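Local coordinates for protelomerase (Agrobacterium tumefaciens, PDB 4F43), which generates and protects the hairpin ends of a linear chromosome, probably by cutting and rejoining DNA as tyrosine recombinases do, at residues K260-R265 with L302-Y307; N41-D44 with D48-A51; E157-A162 with D231-E236. The protein carries 1 engineered substitution. One frame throughout, in Å; residues are numbered along the deposited sequence. Where two conformers were deposited one is given.

Contact 1 (K260-R265 with L302-Y307); sequences KPYGLR and LSYMTY. With nucleotides of chain B.
The phenol oxygens of Tyr262 and Tyr304 meet at 2.6 Å, OH to OH, in the DNA-facing pocket of the telomere resolvase catalytic domain. Residues 262-265 run Tyr-Gly-Leu-Arg and probably correspond to the His-x-x-Arg box of tyrosine recombinases, with Tyr262 in the histidine's place; Tyr304 probably corresponds to the nucleophilic tyrosine of that family. Packing is tightest here. Tyr304 brings its hydroxyl to the ring edge of Tyr262, while its CE1 comes 3.6 Å from Tyr262 CE2. Arg265 swings CG away from its own peptide nitrogen (chi1 -168°), and its extended chain carries the guanidinium across the Tyr304 ring at a steep tilt, the planes 71° apart. The Tyr304 OH lies in the guanidinium plane but 3.8 Å from Arg265 NE; a water links this OH to Arg265 NH2 instead, and NH1 is bonded to Gly152 O. The same oxygen thus lies among Tyr262 OH, the water and O3' of DA13 of chain B, the last 2.9 Å from Tyr304 OH. The other end of the contact is looser: Tyr307 turns the CE2 edge of its ring to Gly263 O, 3.6 Å away, and its own hydroxyl is bonded to Glu257. Toward the DNA, the peptide N of Tyr262 donates to OP1 of DG24 of chain B, 3.1 Å away, with an N-H...O angle of 146°.

Contact 2 (N41-D44 with D48-A51); sequences NGMD and DMQA
A helix-loop-helix corner brings Met43, in the linker between helix 28-40 and helix 46-59, back against Asp48 and Met49 in the first turn of the second helix. The contact is apolar and rests on two extended methionines lying side by side and running opposite ways. CG of Met43 stands beside the backbone N (chi1 -80°), and from there the chain runs straight out to the helix. Its sulfur, SD, reaches Met49 CG at 4.1 Å and lies about as far from the Met49 peptide N. The methyl goes further and passes crosswise over the short Asp48 side chain, with Met43 CE 3.9 Å from Asp48 CB. In the reverse direction Met49 sends its own methyl back to the linker, CE ending 4.0 Å from Met43 O. Each methionine thus covers part of the other's backbone. The Asp48 carboxylate faces solvent; its OD1 is 6.7 Å from Asp44 OD2, and these like charges would be expected to repel only weakly. Just before Met43, Gly42 turns the chain with a positive phi of 101°, and its backbone is bonded to Lys4, while Asn41 OD1 accepts from Gly6 N. On its buried side Met49 packs against Met89 and Ile92 of helix 89-92 and against His87, so the start of helix 46-59 packs against helix 89-92.

Contact 3 (E157-A162 with D231-E236); sequences EVFTQA and DDFSSE
Phe233 points its ring from helix 230-248 into the angle between Phe159 and Thr160 of helix 155-161, and its side chain runs nearly perpendicular to both of theirs. With CG anti to the backbone N (chi1 170°), the ring of Phe233 projects toward helix 155-161 and meets Phe159 with its CE1 corner, 3.5 Å from Phe159 CB. The two rings are neither stacked nor perpendicular: their planes are 35° apart, their centroids are separated by 5.7 Å, and Phe159 CD2 approaches Phe233 CZ at 3.7 Å. The methyl of Thr160 takes the adjoining part of the ring, CG2 lying 3.8 Å from Phe233 CD1. Thr160 divides its two branches, because the same torsion that gives this methyl to Phe233 turns OG1 back to Tyr156 O in its own helix. Around the pair, Phe159 meets Trp225 edge-to-face and touches Ile148, while Phe233 also lies on Pro155 and against a DNA phosphate. This aromatic and methyl packing joins helices 155-161 and 230-248 in a hydrophobic junction, buried within the catalytic domain of a telomere resolvase, at the margin of its DNA-binding surface.

How the contacts relate
Contact 2 comes first along the chain, then contact 3, then contact 1, each closing before the next opens. Contacts 1 and 3 both belong to the resolvase catalytic domain, with centres 19 Å apart; one segment of each lies on helix 230-248 or at the start of helix 263-276, which follow each other in the chain. They touch where Arg265 NH1 packs at 4.1 Å from Glu157 OE1, so the helix carrying Phe159 adjoins the Tyr-x-x-Arg segment next to the DNA. Contact 2 is remote, in the N-terminal helices: its centre is 44 Å from that of contact 1, across the chain's centre, and 37 Å from that of contact 3. It belongs to a distant part of the protein, about 12 Å from the DNA at its nearest atom.

Contact 1 (K260-R265 with L302-Y307)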
loop_
_atom_site.group_PDB
_atom_site.type_symbol
_atom_site.label_atom_id
_atom_site.label_comp_id
_atom_site.label_asym_id
_atom_site.label_seq_id
_atom_site.Cartn_x
_atom_site.Cartn_y
_atom_site.Cartn_z
ATOM N N LYS A 260 13.474 -0.905 -1.866
ATOM C CA LYS A 260 12.199 -1.204 -1.226
ATOM C C LYS A 260 11.181 -1.637 -2.280
ATOM O O LYS A 260 11.197 -1.131 -3.402
ATOM C CB LYS A 260 11.689 0.003 -0.433
ATOM C CG LYS A 260 12.331 0.156 0.940
ATOM C CD LYS A 260 13.222 1.387 1.025
ATOM C CE LYS A 260 12.464 2.594 1.565
ATOM N NZ LYS A 260 11.337 3.016 0.688
ATOM N N PRO A 261 10.299 -2.585 -1.922
ATOM C CA PRO A 261 9.310 -3.174 -2.835
ATOM C C PRO A 261 8.425 -2.154 -3.551
ATOM O O PRO A 261 7.961 -2.428 -4.657
ATOM C CB PRO A 261 8.457 -4.041 -1.907
ATOM C CG PRO A 261 9.383 -4.423 -0.807
ATOM C CD PRO A 261 10.265 -3.223 -0.593
ATOM N N TYR A 262 8.197 -0.999 -2.934
ATOM C CA TYR A 262 7.303 -0.001 -3.515
ATOM C C TYR A 262 7.997 0.869 -4.562
ATOM O O TYR A 262 7.341 1.531 -5.366
ATOM C CB TYR A 262 6.668 0.867 -2.425
ATOM C CG TYR A 262 5.291 1.380 -2.787
ATOM C CD1 TYR A 262 4.155 0.634 -2.500
ATOM C CD2 TYR A 262 5.126 2.603 -3.423
ATOM C CE1 TYR A 262 2.891 1.095 -2.831
ATOM C CE2 TYR A 262 3.869 3.073 -3.758
ATOM C CZ TYR A 262 2.756 2.315 -3.460
ATOM O OH TYR A 262 1.503 2.779 -3.790
ATOM N N GLY A 263 9.326 0.860 -4.553
ATOM C CA GLY A 263 10.097 1.594 -5.541
ATOM C C GLY A 263 9.879 1.046 -6.939
ATOM O O GLY A 263 9.993 1.770 -7.931
ATOM N N LEU A 264 9.555 -0.242 -7.013
ATOM C CA LEU A 264 9.293 -0.906 -8.284
ATOM C C LEU A 264 8.027 -0.364 -8.941
ATOM O O LEU A 264 7.881 -0.415 -10.159
ATOM C CB LEU A 264 9.171 -2.416 -8.076
ATOM C CG LEU A 264 10.393 -3.121 -7.483
ATOM C CD1 LEU A 264 10.096 -4.591 -7.234
ATOM C CD2 LEU A 264 11.592 -2.963 -8.401
ATOM N N ARG A 265 7.115 0.148 -8.122
ATOM C CA ARG A 265 5.875 0.740 -8.612
ATOM C C ARG A 265 6.161 2.108 -9.229
ATOM O O ARG A 265 5.641 2.447 -10.297
ATOM C CB ARG A 265 4.865 0.858 -7.467
ATOM C CG ARG A 265 3.447 1.200 -7.892
ATOM C CD ARG A 265 2.454 0.753 -6.826
ATOM N NE ARG A 265 1.157 1.410 -6.951
ATOM C CZ ARG A 265 0.151 0.953 -7.691
ATOM N NH1 ARG A 265 0.289 -0.167 -8.385
ATOM N NH2 ARG A 265 -0.994 1.623 -7.738
ATOM N N LEU A 302 1.607 12.830 -7.734
ATOM C CA LEU A 302 2.768 13.625 -7.343
ATOM C C LEU A 302 3.705 12.839 -6.431
ATOM O O LEU A 302 4.903 13.118 -6.371
ATOM C CB LEU A 302 2.326 14.914 -6.647
ATOM C CG LEU A 302 1.456 15.878 -7.455
ATOM C CD1 LEU A 302 1.059 17.073 -6.606
ATOM C CD2 LEU A 302 2.184 16.328 -8.713
ATOM N N SER A 303 3.153 11.860 -5.723
ATOM C CA SER A 303 3.933 11.045 -4.800
ATOM C C SER A 303 4.706 9.943 -5.525
ATOM O O SER A 303 5.554 9.281 -4.929
ATOM C CB SER A 303 3.026 10.427 -3.733
ATOM O OG SER A 303 2.341 11.427 -2.996
ATOM N N TYR A 304 4.412 9.750 -6.808
ATOM C CA TYR A 304 5.040 8.673 -7.573
ATOM C C TYR A 304 6.159 9.166 -8.485
ATOM O O TYR A 304 6.757 8.383 -9.223
ATOM C CB TYR A 304 3.994 7.914 -8.393
ATOM C CG TYR A 304 3.062 7.068 -7.559
ATOM C CD1 TYR A 304 3.381 5.753 -7.249
ATOM C CD2 TYR A 304 1.865 7.584 -7.079
ATOM C CE1 TYR A 304 2.536 4.974 -6.484
ATOM C CE2 TYR A 304 1.011 6.813 -6.314
ATOM C CZ TYR A 304 1.351 5.509 -6.019
ATOM O OH TYR A 304 0.501 4.740 -5.256
ATOM N N MET A 305 6.440 10.462 -8.434
ATOM C CA MET A 305 7.470 11.046 -9.284
ATOM C C MET A 305 8.696 11.442 -8.464
ATOM O O MET A 305 8.770 12.544 -7.925
ATOM C CB MET A 305 6.909 12.246 -10.048
ATOM C CG MET A 305 5.477 12.043 -10.521
ATOM S SD MET A 305 5.001 13.083 -11.913
ATOM C CE MET A 305 5.304 14.717 -11.255
ATOM N N THR A 306 9.652 10.523 -8.374
ATOM C CA THR A 306 10.853 10.736 -7.575
ATOM C C THR A 306 12.113 10.270 -8.302
ATOM O O THR A 306 13.230 10.555 -7.870
ATOM C CB THR A 306 10.763 9.995 -6.234
ATOM O OG1 THR A 306 12.016 10.097 -5.547
ATOM C CG2 THR A 306 10.442 8.530 -6.466
ATOM N N TYR A 307 11.928 9.547 -9.402
ATOM C CA TYR A 307 13.049 9.046 -10.188
ATOM C C TYR A 307 13.190 9.806 -11.499
ATOM O O TYR A 307 12.236 10.413 -11.982
ATOM C CB TYR A 307 12.872 7.556 -10.494
ATOM C CG TYR A 307 12.918 6.655 -9.285
ATOM C CD1 TYR A 307 13.744 6.944 -8.204
ATOM C CD2 TYR A 307 12.134 5.510 -9.225
ATOM C CE1 TYR A 307 13.786 6.114 -7.098
ATOM C CE2 TYR A 307 12.168 4.678 -8.126
ATOM C CZ TYR A 307 12.996 4.983 -7.065
ATOM O OH TYR A 307 13.033 4.157 -5.965
ATOM P P DG B 24 7.524 -1.028 1.166
ATOM O OP1 DG B 24 8.380 -0.394 0.138
ATOM O OP2 DG B 24 7.408 -2.503 1.230
ATOM O "O5'" DG B 24 8.004 -0.514 2.601
ATOM C "C5'" DG B 24 8.349 0.856 2.776
ATOM C "C4'" DG B 24 8.887 1.110 4.173
ATOM O "O4'" DG B 24 7.845 0.869 5.154
ATOM C "C3'" DG B 24 10.063 0.228 4.595
ATOM O "O3'" DG B 24 11.026 1.032 5.267
ATOM C "C2'" DG B 24 9.422 -0.774 5.550
ATOM C "C1'" DG B 24 8.422 0.149 6.223
ATOM N N9 DG B 24 7.383 -0.525 6.999
ATOM C C8 DG B 24 6.417 -1.402 6.565
ATOM N N7 DG B 24 5.635 -1.824 7.523
ATOM C C5 DG B 24 6.110 -1.187 8.663
ATOM C C6 DG B 24 5.672 -1.244 10.011
ATOM O O6 DG B 24 4.734 -1.895 10.496
ATOM N N1 DG B 24 6.448 -0.431 10.839
ATOM C C2 DG B 24 7.511 0.334 10.417
ATOM N N2 DG B 24 8.145 1.053 11.350
ATOM N N3 DG B 24 7.928 0.395 9.163
ATOM C C4 DG B 24 7.184 -0.387 8.350
ATOM P P DA B 13 5.105 7.008 -0.961
ATOM O OP1 DA B 13 5.797 5.990 -1.783
ATOM O OP2 DA B 13 5.533 8.421 -1.020
ATOM O "O5'" DA B 13 3.545 6.955 -1.303
ATOM C "C5'" DA B 13 2.818 5.751 -1.098
ATOM C "C4'" DA B 13 1.358 5.942 -1.462
ATOM O "O4'" DA B 13 0.595 6.215 -0.259
ATOM C "C3'" DA B 13 1.078 7.104 -2.407
ATOM O "O3'" DA B 13 0.016 6.759 -3.286
ATOM C "C2'" DA B 13 0.668 8.225 -1.459
ATOM C "C1'" DA B 13 -0.102 7.436 -0.408
ATOM N N9 DA B 13 -0.172 8.080 0.898
ATOM C C8 DA B 13 0.696 8.990 1.433
ATOM N N7 DA B 13 0.363 9.389 2.638
ATOM C C5 DA B 13 -0.802 8.692 2.913
ATOM C C6 DA B 13 -1.661 8.661 4.030
ATOM N N6 DA B 13 -1.479 9.384 5.142
ATOM N N1 DA B 13 -2.734 7.849 3.962
ATOM C C2 DA B 13 -2.937 7.119 2.861
ATOM N N3 DA B 13 -2.202 7.063 1.754
ATOM C C4 DA B 13 -1.143 7.880 1.848
ATOM P P DT B 23 0.843 -3.210 0.756
ATOM O OP1 DT B 23 1.053 -3.629 -0.647
ATOM O OP2 DT B 23 0.639 -4.229 1.808
ATOM O "O5'" DT B 23 2.071 -2.287 1.198
ATOM C "C5'" DT B 23 2.525 -1.246 0.340
ATOM C "C4'" DT B 23 3.628 -0.441 1.006
ATOM O "O4'" DT B 23 3.148 0.071 2.276
ATOM C "C3'" DT B 23 4.903 -1.219 1.327
ATOM O "O3'" DT B 23 6.043 -0.420 1.021
ATOM C "C2'" DT B 23 4.793 -1.472 2.825
ATOM C "C1'" DT B 23 4.135 -0.170 3.256
ATOM N N1 DT B 23 3.503 -0.211 4.606
ATOM C C2 DT B 23 4.019 0.594 5.592
ATOM O O2 DT B 23 4.967 1.337 5.417
ATOM N N3 DT B 23 3.382 0.500 6.799
ATOM C C4 DT B 23 2.305 -0.299 7.121
ATOM O O4 DT B 23 1.813 -0.301 8.248
ATOM C C5 DT B 23 1.810 -1.120 6.043
ATOM C C7 DT B 23 0.643 -2.036 6.261
ATOM C C6 DT B 23 2.426 -1.038 4.855
HETATM O O HOH W 1 -1.695 4.140 -6.319
#

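Contact 2 (N41-D44 with D48-A51)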
loop_
_atom_site.group_PDB
_atom_site.type_symbol
_atom_site.label_atom_id
_atom_site.label_comp_id
_atom_site.label_asym_id
_atom_site.label_seq_id
_atom_site.Cartn_x
_atom_site.Cartn_y
_atom_site.Cartn_z
ATOM N N ASN A 41 -18.309 0.136 27.831
ATOM C CA ASN A 41 -19.552 -0.610 28.000
ATOM C C ASN A 41 -20.447 -0.072 29.114
ATOM O O ASN A 41 -20.082 -0.110 30.286
ATOM C CB ASN A 41 -19.258 -2.094 28.242
ATOM C CG ASN A 41 -18.877 -2.827 26.973
ATOM O OD1 ASN A 41 -19.695 -3.531 26.381
ATOM N ND2 ASN A 41 -17.632 -2.660 26.545
ATOM N N GLY A 42 -21.621 0.429 28.738
ATOM C CA GLY A 42 -22.600 0.883 29.709
ATOM C C GLY A 42 -22.646 2.388 29.895
ATOM O O GLY A 42 -23.534 2.908 30.571
ATOM N N MET A 43 -21.689 3.092 29.298
ATOM C CA MET A 43 -21.625 4.545 29.421
ATOM C C MET A 43 -22.759 5.244 28.680
ATOM O O MET A 43 -23.069 4.911 27.538
ATOM C CB MET A 43 -20.278 5.079 28.928
ATOM C CG MET A 43 -19.152 4.950 29.935
ATOM S SD MET A 43 -17.707 5.916 29.468
ATOM C CE MET A 43 -16.637 5.627 30.873
ATOM N N ASP A 44 -23.372 6.218 29.344
ATOM C CA ASP A 44 -24.429 7.020 28.741
ATOM C C ASP A 44 -24.105 8.506 28.843
ATOM O O ASP A 44 -24.712 9.333 28.161
ATOM C CB ASP A 44 -25.778 6.714 29.397
ATOM C CG ASP A 44 -25.675 6.560 30.901
ATOM O OD1 ASP A 44 -26.548 5.886 31.486
ATOM O OD2 ASP A 44 -24.720 7.103 31.494
ATOM N N ASP A 48 -17.676 11.454 30.815
ATOM C CA ASP A 48 -16.827 10.330 31.188
ATOM C C ASP A 48 -16.176 9.708 29.961
ATOM O O ASP A 48 -15.064 9.186 30.039
ATOM C CB ASP A 48 -17.622 9.282 31.968
ATOM C CG ASP A 48 -18.070 9.785 33.327
ATOM O OD1 ASP A 48 -19.211 10.284 33.432
ATOM O OD2 ASP A 48 -17.280 9.684 34.291
ATOM N N MET A 49 -16.875 9.759 28.830
ATOM C CA MET A 49 -16.289 9.356 27.559
ATOM C C MET A 49 -15.098 10.259 27.279
ATOM O O MET A 49 -14.004 9.791 26.952
ATOM C CB MET A 49 -17.304 9.498 26.426
ATOM C CG MET A 49 -18.535 8.624 26.556
ATOM S SD MET A 49 -19.640 8.824 25.146
ATOM C CE MET A 49 -20.974 7.721 25.597
ATOM N N GLN A 50 -15.328 11.559 27.424
ATOM C CA GLN A 50 -14.298 12.559 27.185
ATOM C C GLN A 50 -13.111 12.367 28.122
ATOM O O GLN A 50 -11.967 12.551 27.722
ATOM C CB GLN A 50 -14.869 13.967 27.353
ATOM C CG GLN A 50 -13.918 15.073 26.924
ATOM C CD GLN A 50 -13.739 15.135 25.421
ATOM O OE1 GLN A 50 -14.708 15.055 24.667
ATOM N NE2 GLN A 50 -12.495 15.276 24.977
ATOM N N ALA A 51 -13.389 11.999 29.369
ATOM C CA ALA A 51 -12.328 11.759 30.343
ATOM C C ALA A 51 -11.510 10.526 29.968
ATOM O O ALA A 51 -10.278 10.538 30.032
ATOM C CB ALA A 51 -12.915 11.603 31.737
#

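Contact 3 (E157-A162 with D231-E236)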
loop_
_atom_site.group_PDB
_atom_site.type_symbol
_atom_site.label_atom_id
_atom_site.label_comp_id
_atom_site.label_asym_id
_atom_site.label_seq_id
_atom_site.Cartn_x
_atom_site.Cartn_y
_atom_site.Cartn_z
ATOM N N GLU A 157 -1.870 -6.216 -3.368
ATOM C CA GLU A 157 -2.631 -6.572 -4.558
ATOM C C GLU A 157 -2.052 -7.816 -5.222
ATOM O O GLU A 157 -2.771 -8.775 -5.493
ATOM C CB GLU A 157 -2.631 -5.412 -5.556
ATOM C CG GLU A 157 -3.262 -4.132 -5.032
ATOM C CD GLU A 157 -3.034 -2.952 -5.957
ATOM O OE1 GLU A 157 -2.162 -3.053 -6.845
ATOM O OE2 GLU A 157 -3.729 -1.927 -5.798
ATOM N N VAL A 158 -0.744 -7.791 -5.468
ATOM C CA VAL A 158 -0.050 -8.890 -6.136
ATOM C C VAL A 158 -0.185 -10.216 -5.395
ATOM O O VAL A 158 -0.632 -11.212 -5.963
ATOM C CB VAL A 158 1.456 -8.582 -6.319
ATOM C CG1 VAL A 158 2.204 -9.822 -6.790
ATOM C CG2 VAL A 158 1.657 -7.436 -7.296
ATOM N N PHE A 159 0.198 -10.223 -4.123
ATOM C CA PHE A 159 0.235 -11.459 -3.348
ATOM C C PHE A 159 -1.138 -11.961 -2.902
ATOM O O PHE A 159 -1.333 -13.166 -2.741
ATOM C CB PHE A 159 1.145 -11.307 -2.125
ATOM C CG PHE A 159 2.610 -11.228 -2.458
ATOM C CD1 PHE A 159 3.301 -12.356 -2.863
ATOM C CD2 PHE A 159 3.296 -10.032 -2.349
ATOM C CE1 PHE A 159 4.647 -12.289 -3.163
ATOM C CE2 PHE A 159 4.640 -9.958 -2.647
ATOM C CZ PHE A 159 5.317 -11.089 -3.055
ATOM N N THR A 160 -2.089 -11.053 -2.698
ATOM C CA THR A 160 -3.342 -11.447 -2.057
ATOM C C THR A 160 -4.607 -11.404 -2.920
ATOM O O THR A 160 -5.497 -12.234 -2.741
ATOM C CB THR A 160 -3.597 -10.641 -0.763
ATOM O OG1 THR A 160 -3.868 -9.274 -1.091
ATOM C CG2 THR A 160 -2.389 -10.710 0.159
ATOM N N GLN A 161 -4.705 -10.453 -3.844
ATOM C CA GLN A 161 -5.988 -10.232 -4.513
ATOM C C GLN A 161 -5.926 -9.694 -5.944
ATOM O O GLN A 161 -6.816 -8.955 -6.366
ATOM C CB GLN A 161 -6.863 -9.313 -3.656
ATOM C CG GLN A 161 -6.205 -7.987 -3.309
ATOM C CD GLN A 161 -7.040 -7.154 -2.359
ATOM O OE1 GLN A 161 -7.957 -7.662 -1.712
ATOM N NE2 GLN A 161 -6.731 -5.865 -2.272
ATOM N N ALA A 162 -4.896 -10.069 -6.693
ATOM C CA ALA A 162 -4.797 -9.653 -8.089
ATOM C C ALA A 162 -5.485 -10.649 -9.018
ATOM O O ALA A 162 -5.465 -11.855 -8.775
ATOM C CB ALA A 162 -3.342 -9.467 -8.493
ATOM N N ASP A 231 -3.029 -7.388 7.866
ATOM C CA ASP A 231 -2.222 -7.705 9.039
ATOM C C ASP A 231 -1.618 -9.101 8.912
ATOM O O ASP A 231 -0.440 -9.311 9.214
ATOM C CB ASP A 231 -3.059 -7.597 10.314
ATOM C CG ASP A 231 -3.683 -6.224 10.485
ATOM O OD1 ASP A 231 -2.973 -5.299 10.931
ATOM O OD2 ASP A 231 -4.883 -6.071 10.173
ATOM N N ASP A 232 -2.439 -10.046 8.460
ATOM C CA ASP A 232 -1.984 -11.409 8.214
ATOM C C ASP A 232 -0.849 -11.416 7.200
ATOM O O ASP A 232 0.190 -12.031 7.429
ATOM C CB ASP A 232 -3.134 -12.281 7.711
ATOM C CG ASP A 232 -4.133 -12.614 8.800
ATOM O OD1 ASP A 232 -3.714 -12.767 9.965
ATOM O OD2 ASP A 232 -5.338 -12.722 8.489
ATOM N N PHE A 233 -1.057 -10.722 6.086
ATOM C CA PHE A 233 -0.045 -10.607 5.042
ATOM C C PHE A 233 1.238 -9.980 5.577
ATOM O O PHE A 233 2.342 -10.410 5.233
ATOM C CB PHE A 233 -0.583 -9.782 3.871
ATOM C CG PHE A 233 0.463 -9.417 2.858
ATOM C CD1 PHE A 233 0.900 -10.345 1.929
ATOM C CD2 PHE A 233 1.008 -8.143 2.832
ATOM C CE1 PHE A 233 1.864 -10.012 0.999
ATOM C CE2 PHE A 233 1.971 -7.805 1.901
ATOM C CZ PHE A 233 2.398 -8.740 0.983
ATOM N N SER A 234 1.083 -8.961 6.418
ATOM C CA SER A 234 2.223 -8.294 7.031
ATOM C C SER A 234 3.041 -9.271 7.868
ATOM O O SER A 234 4.214 -9.516 7.580
ATOM C CB SER A 234 1.764 -7.117 7.894
ATOM O OG SER A 234 1.175 -6.099 7.100
ATOM N N SER A 235 2.409 -9.841 8.891
ATOM C CA SER A 235 3.094 -10.761 9.798
ATOM C C SER A 235 3.655 -11.989 9.081
ATOM O O SER A 235 4.647 -12.573 9.518
ATOM C CB SER A 235 2.155 -11.195 10.926
ATOM O OG SER A 235 1.725 -10.081 11.692
ATOM N N GLU A 236 3.021 -12.370 7.976
ATOM C CA GLU A 236 3.426 -13.551 7.220
ATOM C C GLU A 236 4.629 -13.299 6.313
ATOM O O GLU A 236 5.548 -14.117 6.252
ATOM C CB GLU A 236 2.258 -14.068 6.377
ATOM C CG GLU A 236 2.598 -15.237 5.466
ATOM C CD GLU A 236 2.403 -16.581 6.138
ATOM O OE1 GLU A 236 1.362 -17.223 5.885
ATOM O OE2 GLU A 236 3.289 -16.996 6.915
#